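Long-range contact in multi-copper Oxidase CueO (Ochrobactrum, PDB 6EVG), which oxidises lignin model compounds and lignosulfonate as a laccase-like multi-copper oxidase, probably passing the electrons to dioxygen: residues 83-95 with 128-141. Numbering follows the deposited sequence.
Sequences GMDEGTTLHWHGL and NWFHPHLHGNTARQ
His-93 and His-131 meet edge to edge through their imidazole nitrogens, ND1 of His-93 lying 2.8 Å from NE2 of His-131 in a hydrogen bond that either could donate. Trp-129 covers one face of the same His-93 ring, its NE1 above the ring centre and 3.2 Å from His-93 CG, too poorly angled to bond to ND1. On the other face of the sheet, Trp-92 turns its six-membered ring edge-on to the Phe-130 face, with planes at 65°, while Leu-90 CD1 meets Phe-130 CD1. Apart from Leu-90, which just precedes it, these residues lie on strand 91-93 and its antiparallel neighbour, strand 126-131, of a cupredoxin-type domain. The sequences His-Trp-His-Gly and His-Pro-His match those that in multicopper oxidases supply ligands to the trinuclear copper cluster; the copper seen here is bound by His-434, Cys-490 and His-495 instead, and His-91 NE2 is hydrogen-bonded to NE2 of His-437. His-131 holds CG between its backbone N and carbonyl carbon (chi1 57°), which brings its ring beside His-93, and its ND1 donates to Pro-132 O from above the carbonyl plane. Beyond the strands, Thr-89 OG1 donates to His-133 O (2.8 Å), again from above the carbonyl plane. Gln-141 clasps the loop twice: its OE1 accepts from Thr-88 OG1 at 2.7 Å, and its NE2 donates to Gly-87 O at 2.9 Å, both in the respective carbonyl planes. At the far end of the contact, Arg-140 grips Glu-86 end-on, NH1 to OE2 and NH2 to OE1, both through syn lone pairs, with the two groups 17° from coplanar. Asn-137 OD1 takes a further N-H from Arg-140 NH2 in the guanidinium plane, fixing the group's rotation at the start of helix 138-144. An alanine replacing Arg-140 would probably leave the Glu-86 carboxylate without this countercharge and Asn-137 OD1 without this donor.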
ATOM      1  N   GLY A  83       7.940  12.876  16.680  1.00  8.65           N
ATOM      2  CA  GLY A  83       8.943  13.865  16.797  1.00  9.35           C
ATOM      3  C   GLY A  83       8.740  15.116  15.965  1.00  8.96           C
ATOM      4  O   GLY A  83       9.655  15.923  15.824  1.00 10.74           O
ATOM      5  N   MET A  84       7.533  15.304  15.412  1.00  8.97           N
ATOM      6  CA  MET A  84       7.199  16.486  14.622  1.00  9.23           C
ATOM      7  C   MET A  84       6.444  17.533  15.447  1.00  9.16           C
ATOM      8  O   MET A  84       5.975  17.266  16.545  1.00 10.89           O
ATOM      9  CB  MET A  84       6.398  16.089  13.399  1.00  9.39           C
ATOM     10  CG  MET A  84       7.079  15.026  12.573  1.00  9.44           C
ATOM     11  SD  MET A  84       6.290  14.714  10.950  1.00  9.10           S
ATOM     12  CE  MET A  84       4.658  14.222  11.454  1.00 10.39           C
ATOM     13  N   ASP A  85       6.305  18.710  14.852  1.00  9.23           N
ATOM     14  CA  ASP A  85       5.568  19.853  15.439  1.00  9.65           C
ATOM     15  C   ASP A  85       4.083  19.885  15.088  1.00  9.13           C
ATOM     16  O   ASP A  85       3.410  20.868  15.369  1.00 10.26           O
ATOM     17  CB  ASP A  85       6.254  21.157  15.134  1.00 10.29           C
ATOM     18  CG  ASP A  85       6.258  21.511  13.676  1.00 11.50           C
ATOM     19  OD1 ASP A  85       5.565  20.863  12.882  1.00 12.29           O
ATOM     20  OD2 ASP A  85       7.032  22.411  13.328  1.00 14.82           O
ATOM     21  N   GLU A  86       3.576  18.784  14.529  1.00  9.11           N
ATOM     22  CA  GLU A  86       2.180  18.651  14.190  1.00  9.06           C
ATOM     23  C   GLU A  86       1.747  17.201  14.482  1.00  8.33           C
ATOM     24  O   GLU A  86       2.587  16.310  14.496  1.00  9.39           O
ATOM     25  CB  GLU A  86       1.866  19.010  12.735  1.00  9.98           C
ATOM     26  CG  GLU A  86       2.623  18.144  11.720  1.00 10.63           C
ATOM     27  CD  GLU A  86       2.183  18.288  10.288  1.00 11.22           C
ATOM     28  OE1 GLU A  86       0.975  18.544  10.019  1.00 14.42           O
ATOM     29  OE2 GLU A  86       3.027  18.065   9.379  1.00 14.96           O
ATOM     30  N   GLY A  87       0.437  17.019  14.639  1.00  8.49           N
ATOM     31  CA  GLY A  87      -0.078  15.686  14.910  1.00  8.68           C
ATOM     32  C   GLY A  87       0.166  14.709  13.762  1.00  8.50           C
ATOM     33  O   GLY A  87       0.190  15.108  12.591  1.00  9.32           O
ATOM     34  N   THR A  88       0.274  13.434  14.112  1.00  8.29           N
ATOM     35  CA  THR A  88       0.406  12.397  13.081  1.00  8.27           C
ATOM     36  C   THR A  88      -0.247  11.115  13.610  1.00  8.34           C
ATOM     37  O   THR A  88      -0.642  11.029  14.770  1.00  9.03           O
ATOM     38  CB  THR A  88       1.880  12.202  12.690  1.00  8.50           C
ATOM     39  OG1 THR A  88       1.955  11.458  11.473  1.00  9.64           O
ATOM     40  CG2 THR A  88       2.672  11.428  13.717  1.00  9.45           C
ATOM     41  N   THR A  89      -0.282  10.088  12.741  1.00  8.55           N
ATOM     42  CA  THR A  89      -0.767   8.784  13.119  1.00  9.32           C
ATOM     43  C   THR A  89      -0.023   7.739  12.282  1.00  8.02           C
ATOM     44  O   THR A  89       0.615   8.122  11.301  1.00  9.18           O
ATOM     45  CB  THR A  89      -2.315   8.613  12.790  1.00 10.98           C
ATOM     46  OG1 THR A  89      -2.540   8.832  11.368  1.00 12.45           O
ATOM     47  CG2 THR A  89      -3.219   9.506  13.564  1.00 12.13           C
ATOM     48  N   LEU A  90      -0.172   6.484  12.652  1.00  7.91           N
ATOM     49  CA  LEU A  90       0.182   5.386  11.729  1.00  7.72           C
ATOM     50  C   LEU A  90      -1.001   4.426  11.666  1.00  7.83           C
ATOM     51  O   LEU A  90      -1.488   3.962  12.707  1.00  9.30           O
ATOM     52  CB  LEU A  90       1.444   4.644  12.133  1.00  8.10           C
ATOM     53  CG  LEU A  90       2.721   5.476  12.060  1.00  8.59           C
ATOM     54  CD1 LEU A  90       3.904   4.726  12.629  1.00 10.09           C
ATOM     55  CD2 LEU A  90       3.058   5.921  10.634  1.00  8.90           C
ATOM     56  N   HIS A  91      -1.443   4.124  10.444  1.00  7.30           N
ATOM     57  CA  HIS A  91      -2.380   3.045  10.150  1.00  7.47           C
ATOM     58  C   HIS A  91      -1.584   1.790   9.776  1.00  7.00           C
ATOM     59  O   HIS A  91      -0.706   1.857   8.920  1.00  7.55           O
ATOM     60  CB  HIS A  91      -3.319   3.475   8.985  1.00  8.01           C
ATOM     61  CG  HIS A  91      -4.073   2.397   8.298  1.00  7.92           C
ATOM     62  ND1 HIS A  91      -4.793   1.426   8.941  1.00  8.42           N
ATOM     63  CD2 HIS A  91      -4.266   2.185   6.960  1.00  8.68           C
ATOM     64  CE1 HIS A  91      -5.355   0.629   8.010  1.00  8.79           C
ATOM     65  NE2 HIS A  91      -5.061   1.090   6.809  1.00  9.07           N
ATOM     66  N   TRP A  92      -1.905   0.696  10.452  1.00  7.01           N
ATOM     67  CA  TRP A  92      -1.243  -0.592  10.254  1.00  7.41           C
ATOM     68  C   TRP A  92      -1.982  -1.275   9.081  1.00  7.18           C
ATOM     69  O   TRP A  92      -2.911  -2.065   9.267  1.00  8.46           O
ATOM     70  CB  TRP A  92      -1.267  -1.433  11.529  1.00  7.70           C
ATOM     71  CG  TRP A  92      -0.858  -0.739  12.770  1.00  7.51           C
ATOM     72  CD1 TRP A  92      -1.625  -0.578  13.864  1.00  8.23           C
ATOM     73  CD2 TRP A  92       0.415  -0.139  13.067  1.00  8.10           C
ATOM     74  NE1 TRP A  92      -0.958   0.125  14.834  1.00  8.65           N
ATOM     75  CE2 TRP A  92       0.299   0.430  14.379  1.00  8.11           C
ATOM     76  CE3 TRP A  92       1.634  -0.001  12.390  1.00  8.20           C
ATOM     77  CZ2 TRP A  92       1.358   1.112  14.971  1.00  9.19           C
ATOM     78  CZ3 TRP A  92       2.664   0.688  12.979  1.00  8.49           C
ATOM     79  CH2 TRP A  92       2.515   1.243  14.271  1.00  8.43           C
ATOM     80  N   HIS A  93      -1.559  -0.901   7.879  1.00  7.24           N
ATOM     81  CA  HIS A  93      -2.218  -1.237   6.590  1.00  7.18           C
ATOM     82  C   HIS A  93      -1.894  -2.682   6.214  1.00  7.41           C
ATOM     83  O   HIS A  93      -0.836  -2.971   5.673  1.00  8.40           O
ATOM     84  CB  HIS A  93      -1.749  -0.217   5.573  1.00  7.19           C
ATOM     85  CG  HIS A  93      -2.497  -0.209   4.276  1.00  7.35           C
ATOM     86  ND1 HIS A  93      -2.713   0.991   3.606  1.00  7.58           N
ATOM     87  CD2 HIS A  93      -2.962  -1.231   3.523  1.00  7.92           C
ATOM     88  CE1 HIS A  93      -3.303   0.686   2.456  1.00  8.23           C
ATOM     89  NE2 HIS A  93      -3.462  -0.639   2.368  1.00  8.28           N
ATOM     90  N   GLY A  94      -2.840  -3.569   6.533  1.00  8.41           N
ATOM     91  CA  GLY A  94      -2.694  -4.991   6.364  1.00  8.70           C
ATOM     92  C   GLY A  94      -2.554  -5.805   7.612  1.00  8.84           C
ATOM     93  O   GLY A  94      -2.696  -7.020   7.607  1.00  9.48           O
ATOM     94  N   LEU A  95      -2.294  -5.132   8.743  1.00 10.43           N
ATOM     95  CA  LEU A  95      -2.217  -5.837  10.016  1.00  9.93           C
ATOM     96  C   LEU A  95      -3.604  -6.105  10.544  1.00 10.03           C
ATOM     97  O   LEU A  95      -4.528  -5.300  10.331  1.00 12.89           O
ATOM     98  CB  LEU A  95      -1.406  -4.988  11.035  1.00 10.70           C
ATOM     99  CG  LEU A  95      -0.769  -5.728  12.178  1.00 11.38           C
ATOM    100  CD1 LEU A  95       0.351  -6.665  11.634  1.00 16.72           C
ATOM    101  CD2 LEU A  95      -0.207  -4.774  13.199  1.00 11.47           C
ATOM    102  N   ASN A 128       2.834  -6.238   4.481  1.00  7.36           N
ATOM    103  CA  ASN A 128       1.983  -5.111   4.900  1.00  6.84           C
ATOM    104  C   ASN A 128       2.804  -3.855   5.006  1.00  6.75           C
ATOM    105  O   ASN A 128       4.033  -3.863   4.758  1.00  6.69           O
ATOM    106  CB  ASN A 128       1.242  -5.486   6.183  1.00  7.02           C
ATOM    107  CG  ASN A 128       0.583  -6.847   6.029  1.00  7.39           C
ATOM    108  OD1 ASN A 128      -0.299  -6.993   5.176  1.00  8.63           O
ATOM    109  ND2 ASN A 128       1.003  -7.794   6.830  1.00  9.12           N
ATOM    110  N   TRP A 129       2.192  -2.750   5.419  1.00  6.68           N
ATOM    111  CA  TRP A 129       2.921  -1.488   5.525  1.00  6.26           C
ATOM    112  C   TRP A 129       2.208  -0.565   6.493  1.00  6.09           C
ATOM    113  O   TRP A 129       1.179  -0.914   7.056  1.00  6.88           O
ATOM    114  CB  TRP A 129       3.193  -0.852   4.160  1.00  6.28           C
ATOM    115  CG  TRP A 129       1.993  -0.320   3.443  1.00  6.54           C
ATOM    116  CD1 TRP A 129       0.873  -0.972   3.031  1.00  7.36           C
ATOM    117  CD2 TRP A 129       1.886   1.010   2.923  1.00  6.53           C
ATOM    118  NE1 TRP A 129       0.071  -0.115   2.303  1.00  7.47           N
ATOM    119  CE2 TRP A 129       0.673   1.118   2.247  1.00  6.91           C
ATOM    120  CE3 TRP A 129       2.715   2.141   2.987  1.00  7.20           C
ATOM    121  CZ2 TRP A 129       0.281   2.304   1.599  1.00  7.83           C
ATOM    122  CZ3 TRP A 129       2.349   3.302   2.369  1.00  7.94           C
ATOM    123  CH2 TRP A 129       1.120   3.379   1.655  1.00  8.11           C
ATOM    124  N   PHE A 130       2.765   0.636   6.680  1.00  6.37           N
ATOM    125  CA  PHE A 130       2.140   1.594   7.586  1.00  6.51           C
ATOM    126  C   PHE A 130       2.497   2.985   7.187  1.00  6.39           C
ATOM    127  O   PHE A 130       3.575   3.237   6.606  1.00  7.21           O
ATOM    128  CB  PHE A 130       2.487   1.290   9.077  1.00  6.84           C
ATOM    129  CG  PHE A 130       3.917   1.095   9.385  1.00  6.79           C
ATOM    130  CD1 PHE A 130       4.732   2.136   9.795  1.00  8.40           C
ATOM    131  CD2 PHE A 130       4.498  -0.173   9.365  1.00  7.41           C
ATOM    132  CE1 PHE A 130       6.062   1.922  10.152  1.00  9.70           C
ATOM    133  CE2 PHE A 130       5.849  -0.387   9.689  1.00  7.93           C
ATOM    134  CZ  PHE A 130       6.598   0.660  10.083  1.00  8.84           C
ATOM    135  N   HIS A 131       1.602   3.927   7.492  1.00  6.71           N
ATOM    136  CA  HIS A 131       1.714   5.289   6.966  1.00  7.08           C
ATOM    137  C   HIS A 131       0.651   6.129   7.670  1.00  7.43           C
ATOM    138  O   HIS A 131      -0.266   5.581   8.278  1.00  7.57           O
ATOM    139  CB  HIS A 131       1.490   5.273   5.450  1.00  7.98           C
ATOM    140  CG  HIS A 131       0.167   4.688   5.068  1.00  8.12           C
ATOM    141  ND1 HIS A 131      -1.017   5.400   5.131  1.00 11.33           N
ATOM    142  CD2 HIS A 131      -0.176   3.436   4.738  1.00  8.15           C
ATOM    143  CE1 HIS A 131      -2.006   4.587   4.775  1.00 11.59           C
ATOM    144  NE2 HIS A 131      -1.515   3.394   4.491  1.00  9.13           N
ATOM    145  N   PRO A 132       0.735   7.448   7.550  1.00  8.34           N
ATOM    146  CA  PRO A 132      -0.273   8.305   8.244  1.00  8.87           C
ATOM    147  C   PRO A 132      -1.638   8.119   7.636  1.00  8.64           C
ATOM    148  O   PRO A 132      -1.811   7.811   6.448  1.00  9.58           O
ATOM    149  CB  PRO A 132       0.227   9.725   8.000  1.00 11.61           C
ATOM    150  CG  PRO A 132       1.716   9.549   7.755  1.00 12.99           C
ATOM    151  CD  PRO A 132       1.784   8.274   6.980  1.00 11.32           C
ATOM    152  N   HIS A 133      -2.652   8.350   8.450  1.00  8.48           N
ATOM    153  CA  HIS A 133      -4.038   8.336   7.999  1.00  8.98           C
ATOM    154  C   HIS A 133      -4.738   9.425   8.807  1.00  8.43           C
ATOM    155  O   HIS A 133      -4.983   9.285  10.012  1.00  9.83           O
ATOM    156  CB  HIS A 133      -4.712   6.972   8.171  1.00 10.22           C
ATOM    157  CG  HIS A 133      -6.063   6.952   7.539  1.00 10.92           C
ATOM    158  ND1 HIS A 133      -6.232   7.003   6.170  1.00 11.92           N
ATOM    159  CD2 HIS A 133      -7.298   6.973   8.080  1.00 12.42           C
ATOM    160  CE1 HIS A 133      -7.531   7.044   5.914  1.00 12.80           C
ATOM    161  NE2 HIS A 133      -8.204   7.045   7.063  1.00 13.21           N
ATOM    162  N   LEU A 134      -5.039  10.528   8.133  1.00  9.25           N
ATOM    163  CA  LEU A 134      -5.480  11.740   8.766  1.00 10.46           C
ATOM    164  C   LEU A 134      -6.721  12.290   8.056  1.00 11.33           C
ATOM    165  O   LEU A 134      -7.071  11.870   6.951  1.00 15.92           O
ATOM    166  CB  LEU A 134      -4.337  12.773   8.739  1.00 10.04           C
ATOM    167  CG  LEU A 134      -3.087  12.349   9.517  1.00 10.70           C
ATOM    168  CD1 LEU A 134      -1.928  13.253   9.163  1.00 12.95           C
ATOM    169  CD2 LEU A 134      -3.342  12.348  11.006  1.00 11.65           C
ATOM    170  N   HIS A 135      -7.355  13.284   8.645  1.00 10.14           N
ATOM    171  CA  HIS A 135      -8.467  14.039   8.062  1.00 10.68           C
ATOM    172  C   HIS A 135      -7.914  15.259   7.354  1.00 11.06           C
ATOM    173  O   HIS A 135      -7.455  16.210   7.972  1.00 13.58           O
ATOM    174  CB  HIS A 135      -9.415  14.424   9.190  1.00 12.33           C
ATOM    175  CG  HIS A 135     -10.558  15.256   8.720  1.00 13.62           C
ATOM    176  ND1 HIS A 135     -11.239  16.107   9.569  1.00 18.50           N
ATOM    177  CD2 HIS A 135     -11.155  15.353   7.518  1.00 14.05           C
ATOM    178  CE1 HIS A 135     -12.170  16.733   8.870  1.00 20.36           C
ATOM    179  NE2 HIS A 135     -12.169  16.276   7.635  1.00 17.29           N
ATOM    180  N   GLY A 136      -7.900  15.224   6.025  1.00 10.71           N
ATOM    181  CA  GLY A 136      -7.473  16.342   5.213  1.00 11.66           C
ATOM    182  C   GLY A 136      -5.994  16.563   5.004  1.00 11.46           C
ATOM    183  O   GLY A 136      -5.602  17.364   4.149  1.00 14.91           O
ATOM    184  N   ASN A 137      -5.143  15.826   5.719  1.00 11.82           N
ATOM    185  CA  ASN A 137      -3.692  16.007   5.773  1.00 13.38           C
ATOM    186  C   ASN A 137      -2.876  14.767   5.397  1.00 11.35           C
ATOM    187  O   ASN A 137      -1.665  14.743   5.590  1.00 13.06           O
ATOM    188  CB  ASN A 137      -3.243  16.508   7.194  1.00 15.05           C
ATOM    189  CG  ASN A 137      -3.608  17.891   7.421  1.00 17.99           C
ATOM    190  OD1 ASN A 137      -2.877  18.793   7.034  1.00 19.97           O
ATOM    191  ND2 ASN A 137      -4.782  18.121   7.974  1.00 22.76           N
ATOM    192  N   THR A 138      -3.567  13.748   4.917  1.00 10.72           N
ATOM    193  CA  THR A 138      -2.864  12.511   4.625  1.00 10.37           C
ATOM    194  C   THR A 138      -1.897  12.646   3.462  1.00  9.28           C
ATOM    195  O   THR A 138      -0.784  12.125   3.507  1.00  9.54           O
ATOM    196  CB  THR A 138      -3.887  11.406   4.313  1.00 11.38           C
ATOM    197  OG1 THR A 138      -4.763  11.199   5.398  1.00 15.14           O
ATOM    198  CG2 THR A 138      -3.218  10.026   3.980  1.00 13.92           C
ATOM    199  N   ALA A 139      -2.317  13.307   2.423  1.00  9.44           N
ATOM    200  CA  ALA A 139      -1.503  13.401   1.204  1.00  8.96           C
ATOM    201  C   ALA A 139      -0.169  14.065   1.448  1.00  8.99           C
ATOM    202  O   ALA A 139       0.857  13.615   0.911  1.00  9.13           O
ATOM    203  CB  ALA A 139      -2.248  14.127   0.105  1.00  9.69           C
ATOM    204  N   ARG A 140      -0.178  15.145   2.208  1.00  8.93           N
ATOM    205  CA  ARG A 140       1.047  15.861   2.472  1.00  8.74           C
ATOM    206  C   ARG A 140       2.004  15.037   3.314  1.00  8.39           C
ATOM    207  O   ARG A 140       3.216  14.963   3.028  1.00  9.26           O
ATOM    208  CB  ARG A 140       0.735  17.185   3.167  1.00  9.67           C
ATOM    209  CG  ARG A 140       1.945  18.000   3.506  1.00 10.55           C
ATOM    210  CD  ARG A 140       1.569  19.388   4.053  1.00 11.68           C
ATOM    211  NE  ARG A 140       0.659  19.293   5.188  1.00 12.98           N
ATOM    212  CZ  ARG A 140       1.022  18.890   6.428  1.00 12.11           C
ATOM    213  NH1 ARG A 140       2.298  18.715   6.752  1.00 11.87           N
ATOM    214  NH2 ARG A 140       0.125  18.731   7.344  1.00 14.64           N
ATOM    215  N   GLN A 141       1.507  14.466   4.413  1.00  8.52           N
ATOM    216  CA  GLN A 141       2.431  13.707   5.297  1.00  8.68           C
ATOM    217  C   GLN A 141       2.958  12.469   4.594  1.00  8.26           C
ATOM    218  O   GLN A 141       4.138  12.100   4.781  1.00  9.11           O
ATOM    219  CB  GLN A 141       1.726  13.380   6.587  1.00  8.82           C
ATOM    220  CG  GLN A 141       1.529  14.586   7.497  1.00 10.18           C
ATOM    221  CD  GLN A 141       1.375  14.235   8.958  1.00  9.55           C
ATOM    222  OE1 GLN A 141       1.572  13.086   9.365  1.00 11.38           O
ATOM    223  NE2 GLN A 141       1.017  15.215   9.782  1.00 11.28           N
TER